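Local coordinates for methanol--corrinoid protein (Methanosarcina barkeri, PDB 2I2X) that carries a corrinoid prosthetic group that accepts the methyl group of methanol and delivers it for transfer to coenzyme M in methanogenesis, at residues 20-25 against 88-93; 82-87 against 96-101. All coordinates share one frame; numbering follows the deposited sequence.

Contact 1: residues 20-25 against 88-93; sequences LEKALT and YDEGVI
Tyr-88 O, gripped by both Gly-91 N and Lys-236 NZ of a neighbouring MtaB subunit, anchors the turn whose Glu-90 and Val-92 meet Lys-22 across this contact. The turn is a Schellman motif: Gly-91 has a positive phi (71°), and of the two bonds back into the last turn one runs from Gly-91 N to Tyr-88 O (2.9 Å).

The carboxylate of Glu-90 is already engaged, for OE2 forms a salt bridge with Arg-86 NE, four residues back in helix 72-89. Its other oxygen, OE1, faces the lysine chain but closes only to 4.1 Å from Lys-22 CE, and Lys-22 NZ stands 4.6 Å from it, too far for a salt bridge. The ammonium comes nearest to the backbone instead, with NZ 3.6 Å from Glu-90 O, too long to count as a hydrogen bond. Any pull of the carboxylate on the ammonium is probably weak, and partly offset by Arg-86.

The lysine runs out extended through chi2 and chi3 and bends only at chi4 (60°), which turns the ammonium in beside the end of the helix. It crosses both Glu-90 and Val-92 at about a right angle, and its methylene CD rests against Val-92 CG1 at 4.2 Å. Just 135 Å² is buried in all, as expected of a surface contact.

Lys-22 O is held by Arg-416 NH2 of the same MtaB subunit, so both segments border the complex interface. The contact thus lays the linker between helices 16-20 and 26-33, which ends at the N-cap Thr-25, against the turn that leads out of helix 72-89 toward helix 95-113.

Contact 2: residues 82-87 against 96-101; sequences GVVIRL and PNVMMS
Val-84 and Val-98 are the pair whose CA atoms come nearest across the two helical segments, 6.4 Å apart. The apolar part of the contact is built on Val-84: CG1 bridges Val-98 and Ser-101, and CG2 lies on Ser-101. CG1, set opposite the backbone N (chi1 174°), lies 4.0 Å from Val-98 CA and 4.3 Å from Val-98 CG2. CG2 covers the hydroxyl end of Ser-101, 3.8 Å from OG, while Ser-101 CB sits 4.0 Å from Val-84 CG1.

The polar part stays off the partner segment, since no hydrogen bond crosses. Ser-101 OG has one proton and two carbonyls in reach, Ile-47 O of helix 41-48, its stronger partner, and Asn-97 O, 3.0 Å from OG in its own helix; this buried hydroxyl next to valine methyls is satisfied either way. An alanine at Val-84 would remove both methyls and is likely to open a gap over Val-98 and Ser-101 where the helices come so near.

This pair belongs to the helix bundle of the B12-binding N-terminal region: Val-84 also touches Ile-47, and helix 26-33 packs on Val-83 and Leu-87, while Ile-85 and Met-99 face helix 138-149 of the Rossmann-type corrinoid-binding domain.

In the fold
From the N terminus the chain passes through 20-25 into helices 26-33, 41-48 and 52-65, then reaches helix 72-89; contact 1 closes this long, all-alpha excursion of 62 residues at the end of that helix. Contact 2 closes a much shorter one, the 8 residues that turn helix 72-89 into helix 95-113. Their segments alternate along the chain, so the two contacts cross, and their centres lie 12 Å apart. The turn at 88-93 joins them directly: Val-92 N probably bonds to Leu-87 O (2.8 Å), and Tyr-88 CG packs on Val-98 CG2 (3.6 Å). Together they tie the N-terminal linker at the MtaB interface to the bundle interior.

Contact 1: residues 20-25 against 88-93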
ATOM      1  N   LEU B  20      16.577  17.351 -19.674  1.00 22.19           N
ATOM      2  CA  LEU B  20      17.792  17.339 -18.862  1.00 23.05           C
ATOM      3  C   LEU B  20      19.011  16.849 -19.604  1.00 23.31           C
ATOM      4  O   LEU B  20      20.127  17.032 -19.111  1.00 23.90           O
ATOM      5  CB  LEU B  20      17.624  16.457 -17.625  1.00 23.01           C
ATOM      6  CG  LEU B  20      16.786  16.925 -16.448  1.00 24.70           C
ATOM      7  CD1 LEU B  20      17.265  16.138 -15.262  1.00 26.47           C
ATOM      8  CD2 LEU B  20      16.923  18.406 -16.163  1.00 26.56           C
ATOM      9  N   GLU B  21      18.821  16.180 -20.739  1.00 23.17           N
ATOM     10  CA  GLU B  21      19.958  15.643 -21.468  1.00 23.24           C
ATOM     11  C   GLU B  21      20.807  16.797 -22.004  1.00 24.27           C
ATOM     12  O   GLU B  21      20.291  17.649 -22.711  1.00 24.20           O
ATOM     13  CB  GLU B  21      19.482  14.728 -22.610  1.00 22.98           C
ATOM     14  CG  GLU B  21      20.600  13.991 -23.384  1.00 19.70           C
ATOM     15  CD  GLU B  21      20.055  12.967 -24.355  1.00 19.98           C
ATOM     16  OE1 GLU B  21      19.123  13.295 -25.127  1.00 18.15           O
ATOM     17  OE2 GLU B  21      20.561  11.820 -24.354  1.00 20.07           O
ATOM     18  N   LYS B  22      22.090  16.832 -21.641  1.00 26.08           N
ATOM     19  CA  LYS B  22      23.075  17.765 -22.247  1.00 28.14           C
ATOM     20  C   LYS B  22      23.141  17.616 -23.777  1.00 28.57           C
ATOM     21  O   LYS B  22      22.740  16.587 -24.308  1.00 28.33           O
ATOM     22  CB  LYS B  22      24.483  17.540 -21.680  1.00 28.17           C
ATOM     23  CG  LYS B  22      24.687  17.867 -20.212  1.00 30.90           C
ATOM     24  CD  LYS B  22      26.140  17.463 -19.823  1.00 36.82           C
ATOM     25  CE  LYS B  22      26.528  17.785 -18.356  1.00 38.99           C
ATOM     26  NZ  LYS B  22      25.634  17.088 -17.362  1.00 40.94           N
ATOM     27  N   ALA B  23      23.651  18.644 -24.465  1.00 29.73           N
ATOM     28  CA  ALA B  23      23.730  18.686 -25.944  1.00 30.28           C
ATOM     29  C   ALA B  23      24.851  17.828 -26.559  1.00 31.06           C
ATOM     30  O   ALA B  23      24.625  17.133 -27.553  1.00 31.31           O
ATOM     31  CB  ALA B  23      23.836  20.121 -26.430  1.00 29.77           C
ATOM     32  N   LEU B  24      26.048  17.876 -25.982  1.00 31.82           N
ATOM     33  CA  LEU B  24      27.176  17.084 -26.483  1.00 32.81           C
ATOM     34  C   LEU B  24      26.852  15.597 -26.501  1.00 33.29           C
ATOM     35  O   LEU B  24      26.370  15.059 -25.499  1.00 33.43           O
ATOM     36  CB  LEU B  24      28.398  17.295 -25.593  1.00 32.70           C
ATOM     37  CG  LEU B  24      29.611  18.163 -25.955  1.00 33.17           C
ATOM     38  CD1 LEU B  24      29.306  19.516 -26.609  1.00 32.16           C
ATOM     39  CD2 LEU B  24      30.437  18.346 -24.682  1.00 33.62           C
ATOM     40  N   THR B  25      27.125  14.932 -27.622  1.00 33.66           N
ATOM     41  CA  THR B  25      27.078  13.471 -27.649  1.00 34.57           C
ATOM     42  C   THR B  25      28.084  12.939 -26.619  1.00 35.21           C
ATOM     43  O   THR B  25      29.020  13.659 -26.237  1.00 35.39           O
ATOM     44  CB  THR B  25      27.401  12.870 -29.055  1.00 34.46           C
ATOM     45  OG1 THR B  25      28.759  13.150 -29.420  1.00 34.99           O
ATOM     46  CG2 THR B  25      26.470  13.414 -30.125  1.00 34.20           C
ATOM     47  N   TYR B  88      30.054   8.936 -16.516  1.00 34.00           N
ATOM     48  CA  TYR B  88      29.037   8.180 -15.804  1.00 32.98           C
ATOM     49  C   TYR B  88      28.413   9.026 -14.693  1.00 33.30           C
ATOM     50  O   TYR B  88      27.182   9.120 -14.605  1.00 33.65           O
ATOM     51  CB  TYR B  88      29.611   6.889 -15.246  1.00 32.12           C
ATOM     52  CG  TYR B  88      28.607   6.027 -14.520  1.00 30.73           C
ATOM     53  CD1 TYR B  88      27.439   5.592 -15.154  1.00 28.65           C
ATOM     54  CD2 TYR B  88      28.821   5.639 -13.197  1.00 29.05           C
ATOM     55  CE1 TYR B  88      26.512   4.803 -14.487  1.00 27.34           C
ATOM     56  CE2 TYR B  88      27.888   4.842 -12.518  1.00 28.26           C
ATOM     57  CZ  TYR B  88      26.744   4.430 -13.171  1.00 27.48           C
ATOM     58  OH  TYR B  88      25.833   3.650 -12.519  1.00 27.77           O
ATOM     59  N   ASP B  89      29.255   9.647 -13.862  1.00 33.63           N
ATOM     60  CA  ASP B  89      28.796  10.546 -12.775  1.00 33.67           C
ATOM     61  C   ASP B  89      27.946  11.702 -13.264  1.00 32.96           C
ATOM     62  O   ASP B  89      26.933  12.021 -12.660  1.00 32.81           O
ATOM     63  CB  ASP B  89      29.970  11.103 -11.958  1.00 34.13           C
ATOM     64  CG  ASP B  89      30.447  10.145 -10.892  1.00 36.27           C
ATOM     65  OD1 ASP B  89      29.667   9.287 -10.411  1.00 38.66           O
ATOM     66  OD2 ASP B  89      31.630  10.244 -10.527  1.00 41.11           O
ATOM     67  N   GLU B  90      28.373  12.330 -14.354  1.00 32.59           N
ATOM     68  CA  GLU B  90      27.613  13.405 -14.978  1.00 32.46           C
ATOM     69  C   GLU B  90      26.384  12.886 -15.719  1.00 31.48           C
ATOM     70  O   GLU B  90      25.583  13.666 -16.205  1.00 31.63           O
ATOM     71  CB  GLU B  90      28.502  14.192 -15.931  1.00 33.10           C
ATOM     72  CG  GLU B  90      29.556  15.036 -15.236  1.00 35.74           C
ATOM     73  CD  GLU B  90      30.463  15.741 -16.211  1.00 40.35           C
ATOM     74  OE1 GLU B  90      30.050  15.925 -17.387  1.00 41.88           O
ATOM     75  OE2 GLU B  90      31.588  16.117 -15.797  1.00 42.18           O
ATOM     76  N   GLY B  91      26.252  11.565 -15.787  1.00 30.66           N
ATOM     77  CA  GLY B  91      25.147  10.892 -16.450  1.00 29.21           C
ATOM     78  C   GLY B  91      25.132  10.981 -17.968  1.00 28.47           C
ATOM     79  O   GLY B  91      24.070  10.846 -18.563  1.00 28.30           O
ATOM     80  N   VAL B  92      26.285  11.202 -18.608  1.00 27.46           N
ATOM     81  CA  VAL B  92      26.306  11.252 -20.074  1.00 26.74           C
ATOM     82  C   VAL B  92      26.522   9.871 -20.731  1.00 25.87           C
ATOM     83  O   VAL B  92      26.178   9.677 -21.893  1.00 26.01           O
ATOM     84  CB  VAL B  92      27.224  12.401 -20.684  1.00 27.41           C
ATOM     85  CG1 VAL B  92      27.535  13.510 -19.661  1.00 27.33           C
ATOM     86  CG2 VAL B  92      28.483  11.877 -21.333  1.00 26.62           C
ATOM     87  N   ILE B  93      27.080   8.921 -19.997  1.00 24.71           N
ATOM     88  CA  ILE B  93      27.077   7.534 -20.444  1.00 24.00           C
ATOM     89  C   ILE B  93      26.422   6.734 -19.346  1.00 23.52           C
ATOM     90  O   ILE B  93      26.202   7.269 -18.261  1.00 23.64           O
ATOM     91  CB  ILE B  93      28.480   6.981 -20.739  1.00 24.40           C
ATOM     92  CG1 ILE B  93      29.408   7.240 -19.553  1.00 24.41           C
ATOM     93  CG2 ILE B  93      29.030   7.551 -22.061  1.00 23.12           C
ATOM     94  CD1 ILE B  93      30.529   6.246 -19.459  1.00 25.72           C
TER

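Contact 2: residues 82-87 against 96-101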
ATOM      1  N   GLY B  82      39.160   7.168 -15.849  1.00 54.50           N
ATOM      2  CA  GLY B  82      38.713   8.330 -15.074  1.00 52.22           C
ATOM      3  C   GLY B  82      37.838   9.276 -15.877  1.00 50.66           C
ATOM      4  O   GLY B  82      37.067  10.049 -15.313  1.00 50.21           O
ATOM      5  N   VAL B  83      37.982   9.224 -17.196  1.00 49.17           N
ATOM      6  CA  VAL B  83      37.093   9.930 -18.101  1.00 47.92           C
ATOM      7  C   VAL B  83      35.730   9.240 -18.054  1.00 47.33           C
ATOM      8  O   VAL B  83      34.695   9.887 -17.940  1.00 47.21           O
ATOM      9  CB  VAL B  83      37.650   9.927 -19.539  1.00 47.85           C
ATOM     10  CG1 VAL B  83      36.653  10.525 -20.517  1.00 47.20           C
ATOM     11  CG2 VAL B  83      38.982  10.684 -19.601  1.00 47.85           C
ATOM     12  N   VAL B  84      35.764   7.915 -18.106  1.00 46.31           N
ATOM     13  CA  VAL B  84      34.586   7.070 -18.119  1.00 45.49           C
ATOM     14  C   VAL B  84      33.748   7.268 -16.863  1.00 45.15           C
ATOM     15  O   VAL B  84      32.537   7.416 -16.951  1.00 45.25           O
ATOM     16  CB  VAL B  84      35.000   5.584 -18.300  1.00 45.56           C
ATOM     17  CG1 VAL B  84      33.823   4.644 -18.170  1.00 45.21           C
ATOM     18  CG2 VAL B  84      35.665   5.402 -19.653  1.00 45.21           C
ATOM     19  N   ILE B  85      34.398   7.295 -15.705  1.00 44.67           N
ATOM     20  CA  ILE B  85      33.718   7.521 -14.421  1.00 44.00           C
ATOM     21  C   ILE B  85      33.140   8.936 -14.285  1.00 42.97           C
ATOM     22  O   ILE B  85      32.058   9.118 -13.703  1.00 42.95           O
ATOM     23  CB  ILE B  85      34.672   7.237 -13.247  1.00 44.54           C
ATOM     24  CG1 ILE B  85      35.127   5.781 -13.297  1.00 46.33           C
ATOM     25  CG2 ILE B  85      34.028   7.550 -11.884  1.00 44.62           C
ATOM     26  CD1 ILE B  85      36.628   5.650 -13.049  1.00 50.67           C
ATOM     27  N   ARG B  86      33.852   9.933 -14.808  1.00 41.47           N
ATOM     28  CA  ARG B  86      33.373  11.314 -14.756  1.00 40.22           C
ATOM     29  C   ARG B  86      32.058  11.434 -15.550  1.00 38.81           C
ATOM     30  O   ARG B  86      31.055  11.960 -15.053  1.00 38.34           O
ATOM     31  CB  ARG B  86      34.448  12.268 -15.279  1.00 40.55           C
ATOM     32  CG  ARG B  86      33.978  13.683 -15.609  1.00 42.35           C
ATOM     33  CD  ARG B  86      34.479  14.737 -14.618  1.00 45.76           C
ATOM     34  NE  ARG B  86      34.503  16.064 -15.246  1.00 46.92           N
ATOM     35  CZ  ARG B  86      35.592  16.657 -15.734  1.00 46.93           C
ATOM     36  NH1 ARG B  86      36.778  16.067 -15.654  1.00 48.66           N
ATOM     37  NH2 ARG B  86      35.496  17.850 -16.300  1.00 45.66           N
ATOM     38  N   LEU B  87      32.074  10.915 -16.773  1.00 37.01           N
ATOM     39  CA  LEU B  87      30.910  10.933 -17.634  1.00 35.41           C
ATOM     40  C   LEU B  87      29.755  10.096 -17.091  1.00 34.91           C
ATOM     41  O   LEU B  87      28.602  10.509 -17.185  1.00 35.15           O
ATOM     42  CB  LEU B  87      31.282  10.517 -19.052  1.00 34.84           C
ATOM     43  CG  LEU B  87      32.314  11.431 -19.707  1.00 34.15           C
ATOM     44  CD1 LEU B  87      32.746  10.848 -21.042  1.00 34.34           C
ATOM     45  CD2 LEU B  87      31.821  12.876 -19.854  1.00 31.53           C
ATOM     46  N   PRO B  96      26.202   0.145 -18.630  1.00 27.51           N
ATOM     47  CA  PRO B  96      26.855  -0.819 -19.509  1.00 28.55           C
ATOM     48  C   PRO B  96      28.064  -0.266 -20.241  1.00 29.40           C
ATOM     49  O   PRO B  96      28.919  -1.033 -20.671  1.00 29.79           O
ATOM     50  CB  PRO B  96      25.733  -1.240 -20.472  1.00 28.49           C
ATOM     51  CG  PRO B  96      24.496  -1.051 -19.657  1.00 27.86           C
ATOM     52  CD  PRO B  96      24.772   0.267 -18.970  1.00 27.31           C
ATOM     53  N   ASN B  97      28.157   1.049 -20.360  1.00 30.52           N
ATOM     54  CA  ASN B  97      29.328   1.654 -21.001  1.00 31.39           C
ATOM     55  C   ASN B  97      30.528   1.578 -20.057  1.00 32.29           C
ATOM     56  O   ASN B  97      31.666   1.382 -20.483  1.00 32.05           O
ATOM     57  CB  ASN B  97      29.036   3.106 -21.395  1.00 31.18           C
ATOM     58  CG  ASN B  97      27.809   3.233 -22.260  1.00 30.41           C
ATOM     59  OD1 ASN B  97      27.861   3.021 -23.468  1.00 29.94           O
ATOM     60  ND2 ASN B  97      26.690   3.569 -21.646  1.00 28.14           N
ATOM     61  N   VAL B  98      30.249   1.736 -18.766  1.00 33.37           N
ATOM     62  CA  VAL B  98      31.252   1.593 -17.732  1.00 34.76           C
ATOM     63  C   VAL B  98      31.760   0.156 -17.706  1.00 35.41           C
ATOM     64  O   VAL B  98      32.958  -0.057 -17.645  1.00 35.63           O
ATOM     65  CB  VAL B  98      30.701   1.991 -16.355  1.00 34.76           C
ATOM     66  CG1 VAL B  98      31.794   1.993 -15.317  1.00 35.84           C
ATOM     67  CG2 VAL B  98      30.068   3.369 -16.418  1.00 35.52           C
ATOM     68  N   MET B  99      30.853  -0.815 -17.778  1.00 36.34           N
ATOM     69  CA  MET B  99      31.223  -2.229 -17.723  1.00 37.65           C
ATOM     70  C   MET B  99      32.149  -2.674 -18.866  1.00 38.39           C
ATOM     71  O   MET B  99      33.132  -3.365 -18.629  1.00 38.00           O
ATOM     72  CB  MET B  99      29.985  -3.130 -17.694  1.00 37.56           C
ATOM     73  CG  MET B  99      29.142  -3.028 -16.454  1.00 38.60           C
ATOM     74  SD  MET B  99      30.103  -3.268 -14.966  1.00 42.40           S
ATOM     75  CE  MET B  99      29.847  -5.004 -14.615  1.00 42.79           C
ATOM     76  N   MET B 100      31.815  -2.277 -20.091  1.00 39.72           N
ATOM     77  CA  MET B 100      32.579  -2.613 -21.273  1.00 41.30           C
ATOM     78  C   MET B 100      33.964  -1.992 -21.210  1.00 42.96           C
ATOM     79  O   MET B 100      34.943  -2.607 -21.630  1.00 43.26           O
ATOM     80  CB  MET B 100      31.866  -2.114 -22.517  1.00 41.09           C
ATOM     81  CG  MET B 100      30.868  -3.079 -23.098  1.00 40.88           C
ATOM     82  SD  MET B 100      29.763  -2.208 -24.228  1.00 44.04           S
ATOM     83  CE  MET B 100      30.895  -1.591 -25.487  1.00 45.71           C
ATOM     84  N   SER B 101      34.030  -0.778 -20.677  1.00 44.68           N
ATOM     85  CA  SER B 101      35.279  -0.076 -20.464  1.00 46.46           C
ATOM     86  C   SER B 101      36.136  -0.768 -19.406  1.00 48.00           C
ATOM     87  O   SER B 101      37.365  -0.816 -19.534  1.00 48.57           O
ATOM     88  CB  SER B 101      35.010   1.386 -20.076  1.00 46.36           C
ATOM     89  OG  SER B 101      34.511   2.122 -21.185  1.00 45.42           O
TER